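Local coordinates for microtubule-associated protein 1 light chain 3 (Plasmodium falciparum, PDB 4EOY) that binds a peptide of its partner Atg3 and probably serves as the malaria parasite's ubiquitin-like Atg8 modifier, at residues Pro33-Leu44 with Gly115-Glu124. The protein carries 3 engineered substitutions. Sequence-based numbering, arbitrary orientation.
Sequences PVVIERANRSNL and GYLYMEYSSE. Engineered in segment 33-44: I36 (natural residue Cys). Engineered in segment 115-124: S123 (natural residue Cys).
Y121 and R38 make a densely packed part of this contact, where strands 33-38 and 117-122 run parallel as the central pair of the ubiquitin-like sheet. The CA of R38 sits over one face of the Y121 ring, 3.9 Å from its centroid in a CH-pi contact, and its CB and CG continue across toward CZ and CE1. The side chain of I36, an engineered residue, crosses that of Y121 at about a right angle, with CG1 at the ring edge, in its plane; L44 brings CD1 to another edge atom, CD1 of Y121, at 3.9 Å. With chi1 at 59°, Y121 swings its ring across strand 33-38 instead of straight out from the sheet, and its hydroxyl bonds to the carbonyl of P45. V34, L117 and M119 extend this apolar side, which helices 60-72 and 103-110 cover. Six backbone bonds join the strands, from L117 N to P33 O (176° at the hydrogen) to A39 N to Y121 O. The other side, with V35, E37, Y118 and E120, is more polar, and Y118 and E120 are partly open to solvent. OE1 of E37 lies at the edge of the Y118 ring, 4.1 Å from CD2; OE2 of E37 forms a salt bridge with K50, and a bound calcium ion lies about 3 Å from the E37 side chain. A water lies within bonding distance of the carbonyl O of R38 and OE2 of E120. Beyond the strands, also partly exposed, the N40 amide grips the engineered S123 twice: ND2 donates to OG at 2.8 Å, with OG in the amide plane, and OD1 accepts from the backbone N at 3.1 Å, the donor standing above the carbonyl plane. R38 NE donates to L44 O at 2.9 Å, across the 39-44 loop. Backbone bonding thus fixes the parallel register, apolar packing anchors one side to the helices, and in this engineered chain a two-point amide grip on S123 carries the pairing beyond the strands.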
ATOM      1  N   PRO A  33      -5.087  -7.132   2.932  1.00 26.38           N
ATOM      2  CA  PRO A  33      -5.488  -5.924   2.237  1.00 27.84           C
ATOM      3  C   PRO A  33      -4.659  -4.713   2.678  1.00 30.34           C
ATOM      4  O   PRO A  33      -4.622  -4.386   3.870  1.00 29.18           O
ATOM      5  CB  PRO A  33      -6.962  -5.770   2.633  1.00 26.23           C
ATOM      6  CG  PRO A  33      -7.077  -6.448   3.950  1.00 22.15           C
ATOM      7  CD  PRO A  33      -6.096  -7.566   3.919  1.00 25.22           C
ATOM      8  N   VAL A  34      -4.015  -4.064   1.710  1.00 26.14           N
ATOM      9  CA  VAL A  34      -3.149  -2.933   1.962  1.00 25.10           C
ATOM     10  C   VAL A  34      -3.607  -1.752   1.124  1.00 33.45           C
ATOM     11  O   VAL A  34      -3.920  -1.925  -0.053  1.00 38.87           O
ATOM     12  CB  VAL A  34      -1.692  -3.262   1.606  1.00 18.69           C
ATOM     13  CG1 VAL A  34      -0.815  -2.042   1.786  1.00 19.52           C
ATOM     14  CG2 VAL A  34      -1.194  -4.407   2.459  1.00 21.14           C
ATOM     15  N   VAL A  35      -3.644  -0.563   1.733  1.00 28.48           N
ATOM     16  CA  VAL A  35      -3.940   0.681   1.038  1.00 24.44           C
ATOM     17  C   VAL A  35      -2.724   1.593   1.144  1.00 27.19           C
ATOM     18  O   VAL A  35      -2.194   1.793   2.235  1.00 26.19           O
ATOM     19  CB  VAL A  35      -5.165   1.401   1.634  1.00 29.23           C
ATOM     20  CG1 VAL A  35      -5.573   2.588   0.752  1.00 27.23           C
ATOM     21  CG2 VAL A  35      -6.325   0.434   1.762  1.00 33.49           C
ATOM     22  N   ILE A  36      -2.285   2.146   0.017  1.00 27.05           N
ATOM     23  CA  ILE A  36      -1.125   3.049   0.002  1.00 31.49           C
ATOM     24  C   ILE A  36      -1.551   4.516  -0.081  1.00 31.15           C
ATOM     25  O   ILE A  36      -2.413   4.884  -0.894  1.00 39.74           O
ATOM     26  CB  ILE A  36      -0.186   2.763  -1.176  1.00 31.01           C
ATOM     27  CG1 ILE A  36       0.952   3.787  -1.213  1.00 30.23           C
ATOM     28  CG2 ILE A  36      -0.930   2.873  -2.479  1.00 36.46           C
ATOM     29  CD1 ILE A  36       2.134   3.329  -2.017  1.00 30.80           C
ATOM     30  N   GLU A  37      -0.934   5.361   0.730  1.00 21.89           N
ATOM     31  CA  GLU A  37      -1.319   6.773   0.789  1.00 20.88           C
ATOM     32  C   GLU A  37      -0.115   7.699   0.724  1.00 19.35           C
ATOM     33  O   GLU A  37       0.937   7.420   1.302  1.00 15.06           O
ATOM     34  CB  GLU A  37      -2.094   7.029   2.074  1.00 27.12           C
ATOM     35  CG  GLU A  37      -3.387   7.797   1.865  1.00 34.88           C
ATOM     36  CD  GLU A  37      -4.530   6.923   1.382  1.00 39.27           C
ATOM     37  OE1 GLU A  37      -4.871   5.934   2.076  1.00 36.43           O
ATOM     38  OE2 GLU A  37      -5.099   7.243   0.315  1.00 35.89           O
ATOM     39  N   ARG A  38      -0.279   8.796  -0.004  1.00 20.65           N
ATOM     40  CA  ARG A  38       0.735   9.823  -0.152  1.00 21.32           C
ATOM     41  C   ARG A  38       0.737  10.708   1.079  1.00 26.74           C
ATOM     42  O   ARG A  38      -0.316  11.219   1.469  1.00 26.25           O
ATOM     43  CB  ARG A  38       0.394  10.682  -1.370  1.00 25.37           C
ATOM     44  CG  ARG A  38       1.472  11.662  -1.792  1.00 22.13           C
ATOM     45  CD  ARG A  38       1.116  12.216  -3.159  1.00 23.17           C
ATOM     46  NE  ARG A  38       2.032  13.257  -3.631  1.00 22.89           N
ATOM     47  CZ  ARG A  38       1.812  14.564  -3.562  1.00 25.19           C
ATOM     48  NH1 ARG A  38       0.700  15.063  -3.018  1.00 31.65           N
ATOM     49  NH2 ARG A  38       2.711  15.389  -4.062  1.00 37.25           N
ATOM     50  N   ALA A  39       1.918  10.915   1.663  1.00 23.89           N
ATOM     51  CA  ALA A  39       2.023  11.482   3.010  1.00 26.16           C
ATOM     52  C   ALA A  39       2.618  12.886   3.065  1.00 32.48           C
ATOM     53  O   ALA A  39       2.621  13.513   4.131  1.00 30.20           O
ATOM     54  CB  ALA A  39       2.836  10.558   3.890  1.00 24.15           C
ATOM     55  N   ASN A  40       3.157  13.363   1.945  1.00 32.46           N
ATOM     56  CA  ASN A  40       3.596  14.759   1.850  1.00 30.97           C
ATOM     57  C   ASN A  40       3.383  15.336   0.453  1.00 32.83           C
ATOM     58  O   ASN A  40       2.986  14.628  -0.476  1.00 31.71           O
ATOM     59  CB  ASN A  40       5.046  14.934   2.329  1.00 24.08           C
ATOM     60  CG  ASN A  40       6.077  14.530   1.297  1.00 26.49           C
ATOM     61  OD1 ASN A  40       5.913  13.562   0.552  1.00 43.34           O
ATOM     62  ND2 ASN A  40       7.186  15.248   1.289  1.00 33.19           N
ATOM     63  N   ARG A  41       3.620  16.636   0.348  1.00 30.47           N
ATOM     64  CA  ARG A  41       3.477  17.374  -0.887  1.00 37.47           C
ATOM     65  C   ARG A  41       4.836  17.562  -1.555  1.00 38.99           C
ATOM     66  O   ARG A  41       5.670  18.305  -1.063  1.00 30.10           O
ATOM     67  CB  ARG A  41       2.845  18.731  -0.582  1.00 38.71           C
ATOM     68  CG  ARG A  41       1.547  18.598   0.208  1.00 36.50           C
ATOM     69  CD  ARG A  41       0.732  19.874   0.172  1.00 37.11           C
ATOM     70  NE  ARG A  41      -0.539  19.736   0.876  1.00 29.19           N
ATOM     71  CZ  ARG A  41      -1.607  19.125   0.380  1.00 38.00           C
ATOM     72  NH1 ARG A  41      -1.572  18.561  -0.829  1.00 37.23           N
ATOM     73  NH2 ARG A  41      -2.718  19.061   1.106  1.00 41.93           N
ATOM     74  N   SER A  42       5.049  16.868  -2.668  1.00 33.48           N
ATOM     75  CA  SER A  42       6.310  16.933  -3.398  1.00 31.14           C
ATOM     76  C   SER A  42       6.111  16.497  -4.860  1.00 28.27           C
ATOM     77  O   SER A  42       4.995  16.473  -5.357  1.00 32.74           O
ATOM     78  CB  SER A  42       7.384  16.088  -2.675  1.00 27.43           C
ATOM     79  OG  SER A  42       7.117  14.701  -2.706  1.00 27.05           O
ATOM     80  N   ASN A  43       7.198  16.162  -5.541  1.00 29.53           N
ATOM     81  CA  ASN A  43       7.149  15.738  -6.947  1.00 34.38           C
ATOM     82  C   ASN A  43       6.743  14.282  -7.142  1.00 32.66           C
ATOM     83  O   ASN A  43       6.643  13.803  -8.283  1.00 28.46           O
ATOM     84  CB  ASN A  43       8.518  15.943  -7.590  1.00 43.03           C
ATOM     85  CG  ASN A  43       9.598  15.090  -6.941  1.00 37.58           C
ATOM     86  OD1 ASN A  43       9.550  14.820  -5.740  1.00 42.14           O
ATOM     87  ND2 ASN A  43      10.576  14.660  -7.736  1.00 46.63           N
ATOM     88  N   LEU A  44       6.538  13.563  -6.037  1.00 30.62           N
ATOM     89  CA  LEU A  44       6.003  12.209  -6.106  1.00 29.57           C
ATOM     90  C   LEU A  44       4.528  12.242  -6.527  1.00 28.14           C
ATOM     91  O   LEU A  44       3.719  13.009  -5.961  1.00 26.69           O
ATOM     92  CB  LEU A  44       6.138  11.473  -4.774  1.00 28.12           C
ATOM     93  CG  LEU A  44       7.547  11.161  -4.272  1.00 28.93           C
ATOM     94  CD1 LEU A  44       7.453  10.315  -3.006  1.00 26.54           C
ATOM     95  CD2 LEU A  44       8.359  10.422  -5.328  1.00 27.26           C
ATOM     96  N   GLY A 115      -9.696  -3.014   9.295  1.00 27.15           N
ATOM     97  CA  GLY A 115      -9.210  -4.230   8.624  1.00 25.85           C
ATOM     98  C   GLY A 115      -8.061  -4.011   7.640  1.00 28.23           C
ATOM     99  O   GLY A 115      -7.431  -4.970   7.199  1.00 21.63           O
ATOM    100  N   TYR A 116      -7.788  -2.749   7.297  1.00 28.88           N
ATOM    101  CA  TYR A 116      -6.758  -2.412   6.312  1.00 20.60           C
ATOM    102  C   TYR A 116      -5.393  -2.201   6.955  1.00 19.03           C
ATOM    103  O   TYR A 116      -5.290  -1.725   8.090  1.00 18.19           O
ATOM    104  CB  TYR A 116      -7.131  -1.130   5.540  1.00 21.16           C
ATOM    105  CG  TYR A 116      -8.115  -1.326   4.409  1.00 19.63           C
ATOM    106  CD1 TYR A 116      -7.733  -1.996   3.240  1.00 19.44           C
ATOM    107  CD2 TYR A 116      -9.425  -0.860   4.504  1.00 18.15           C
ATOM    108  CE1 TYR A 116      -8.627  -2.208   2.200  1.00 18.24           C
ATOM    109  CE2 TYR A 116     -10.330  -1.071   3.472  1.00 20.61           C
ATOM    110  CZ  TYR A 116      -9.918  -1.749   2.318  1.00 21.07           C
ATOM    111  OH  TYR A 116     -10.798  -1.960   1.272  1.00 27.63           O
ATOM    112  N   LEU A 117      -4.339  -2.556   6.217  1.00 16.64           N
ATOM    113  CA  LEU A 117      -3.009  -2.104   6.544  1.00 16.09           C
ATOM    114  C   LEU A 117      -2.727  -0.828   5.753  1.00 19.90           C
ATOM    115  O   LEU A 117      -2.615  -0.849   4.515  1.00 18.78           O
ATOM    116  CB  LEU A 117      -1.968  -3.160   6.229  1.00 16.10           C
ATOM    117  CG  LEU A 117      -0.537  -2.802   6.659  1.00 15.43           C
ATOM    118  CD1 LEU A 117      -0.495  -2.703   8.169  1.00 16.83           C
ATOM    119  CD2 LEU A 117       0.462  -3.816   6.111  1.00 15.83           C
ATOM    120  N   TYR A 118      -2.607   0.286   6.469  1.00 21.55           N
ATOM    121  CA  TYR A 118      -2.352   1.576   5.835  1.00 21.40           C
ATOM    122  C   TYR A 118      -0.871   1.839   5.804  1.00 20.42           C
ATOM    123  O   TYR A 118      -0.173   1.710   6.828  1.00 30.77           O
ATOM    124  CB  TYR A 118      -3.054   2.694   6.591  1.00 25.50           C
ATOM    125  CG  TYR A 118      -4.551   2.751   6.355  1.00 22.51           C
ATOM    126  CD1 TYR A 118      -5.421   2.020   7.140  1.00 24.57           C
ATOM    127  CD2 TYR A 118      -5.084   3.542   5.349  1.00 25.98           C
ATOM    128  CE1 TYR A 118      -6.781   2.064   6.925  1.00 24.86           C
ATOM    129  CE2 TYR A 118      -6.447   3.600   5.136  1.00 26.98           C
ATOM    130  CZ  TYR A 118      -7.290   2.848   5.925  1.00 26.16           C
ATOM    131  OH  TYR A 118      -8.653   2.906   5.687  1.00 28.44           O
ATOM    132  N   MET A 119      -0.374   2.139   4.619  1.00 17.35           N
ATOM    133  CA  MET A 119       1.038   2.456   4.428  1.00 21.25           C
ATOM    134  C   MET A 119       1.171   3.764   3.658  1.00 21.93           C
ATOM    135  O   MET A 119       0.318   4.107   2.825  1.00 22.08           O
ATOM    136  CB  MET A 119       1.735   1.321   3.681  1.00 26.93           C
ATOM    137  CG  MET A 119       1.818   0.038   4.500  1.00 23.90           C
ATOM    138  SD  MET A 119       2.825  -1.162   3.633  1.00 36.23           S
ATOM    139  CE  MET A 119       4.475  -0.467   3.804  1.00 33.38           C
ATOM    140  N   GLU A 120       2.218   4.519   3.946  1.00 21.53           N
ATOM    141  CA  GLU A 120       2.331   5.860   3.375  1.00 20.11           C
ATOM    142  C   GLU A 120       3.669   6.080   2.750  1.00 17.67           C
ATOM    143  O   GLU A 120       4.653   5.503   3.186  1.00 18.17           O
ATOM    144  CB  GLU A 120       2.102   6.913   4.466  1.00 26.68           C
ATOM    145  CG  GLU A 120       0.698   6.891   5.052  1.00 27.39           C
ATOM    146  CD  GLU A 120       0.496   7.930   6.122  1.00 37.00           C
ATOM    147  OE1 GLU A 120       1.357   8.008   7.020  1.00 53.21           O
ATOM    148  OE2 GLU A 120      -0.526   8.661   6.074  1.00 40.51           O
ATOM    149  N   TYR A 121       3.711   6.903   1.709  1.00 17.44           N
ATOM    150  CA  TYR A 121       4.971   7.244   1.085  1.00 19.03           C
ATOM    151  C   TYR A 121       5.187   8.740   1.162  1.00 19.87           C
ATOM    152  O   TYR A 121       4.236   9.535   1.128  1.00 17.47           O
ATOM    153  CB  TYR A 121       5.081   6.741  -0.359  1.00 20.73           C
ATOM    154  CG  TYR A 121       4.041   7.233  -1.362  1.00 23.11           C
ATOM    155  CD1 TYR A 121       4.243   8.381  -2.108  1.00 23.46           C
ATOM    156  CD2 TYR A 121       2.904   6.494  -1.622  1.00 31.62           C
ATOM    157  CE1 TYR A 121       3.324   8.800  -3.048  1.00 21.61           C
ATOM    158  CE2 TYR A 121       1.968   6.913  -2.556  1.00 30.38           C
ATOM    159  CZ  TYR A 121       2.180   8.075  -3.258  1.00 26.71           C
ATOM    160  OH  TYR A 121       1.239   8.464  -4.188  1.00 21.60           O
ATOM    161  N   SER A 122       6.462   9.086   1.305  1.00 21.02           N
ATOM    162  CA  SER A 122       6.906  10.438   1.398  1.00 22.24           C
ATOM    163  C   SER A 122       8.202  10.608   0.619  1.00 19.79           C
ATOM    164  O   SER A 122       8.933   9.649   0.414  1.00 20.18           O
ATOM    165  CB  SER A 122       7.145  10.800   2.850  1.00 21.54           C
ATOM    166  OG  SER A 122       7.500  12.164   2.938  1.00 22.10           O
ATOM    167  N   SER A 123       8.469  11.833   0.189  1.00 19.80           N
ATOM    168  CA  SER A 123       9.776  12.173  -0.404  1.00 25.35           C
ATOM    169  C   SER A 123      10.847  12.424   0.675  1.00 27.00           C
ATOM    170  O   SER A 123      12.038  12.467   0.364  1.00 33.99           O
ATOM    171  CB  SER A 123       9.653  13.409  -1.293  1.00 27.32           C
ATOM    172  OG  SER A 123       9.180  14.528  -0.551  1.00 27.96           O
ATOM    173  N   GLU A 124      10.416  12.579   1.929  1.00 30.81           N
ATOM    174  CA  GLU A 124      11.321  12.828   3.061  1.00 30.23           C
ATOM    175  C   GLU A 124      11.286  11.664   4.039  1.00 30.84           C
ATOM    176  O   GLU A 124      10.277  10.957   4.170  1.00 31.09           O
ATOM    177  CB  GLU A 124      10.921  14.114   3.796  1.00 33.30           C
ATOM    178  CG  GLU A 124      10.957  15.377   2.936  1.00 32.45           C
ATOM    179  CD  GLU A 124      10.601  16.650   3.702  1.00 49.63           C
ATOM    180  OE1 GLU A 124      10.460  16.589   4.945  1.00 68.64           O
ATOM    181  OE2 GLU A 124      10.457  17.727   3.068  1.00 51.80           O
TER
HETATM  182  O   HOH W   1      -1.407  10.793   4.382  1.00 26.43           O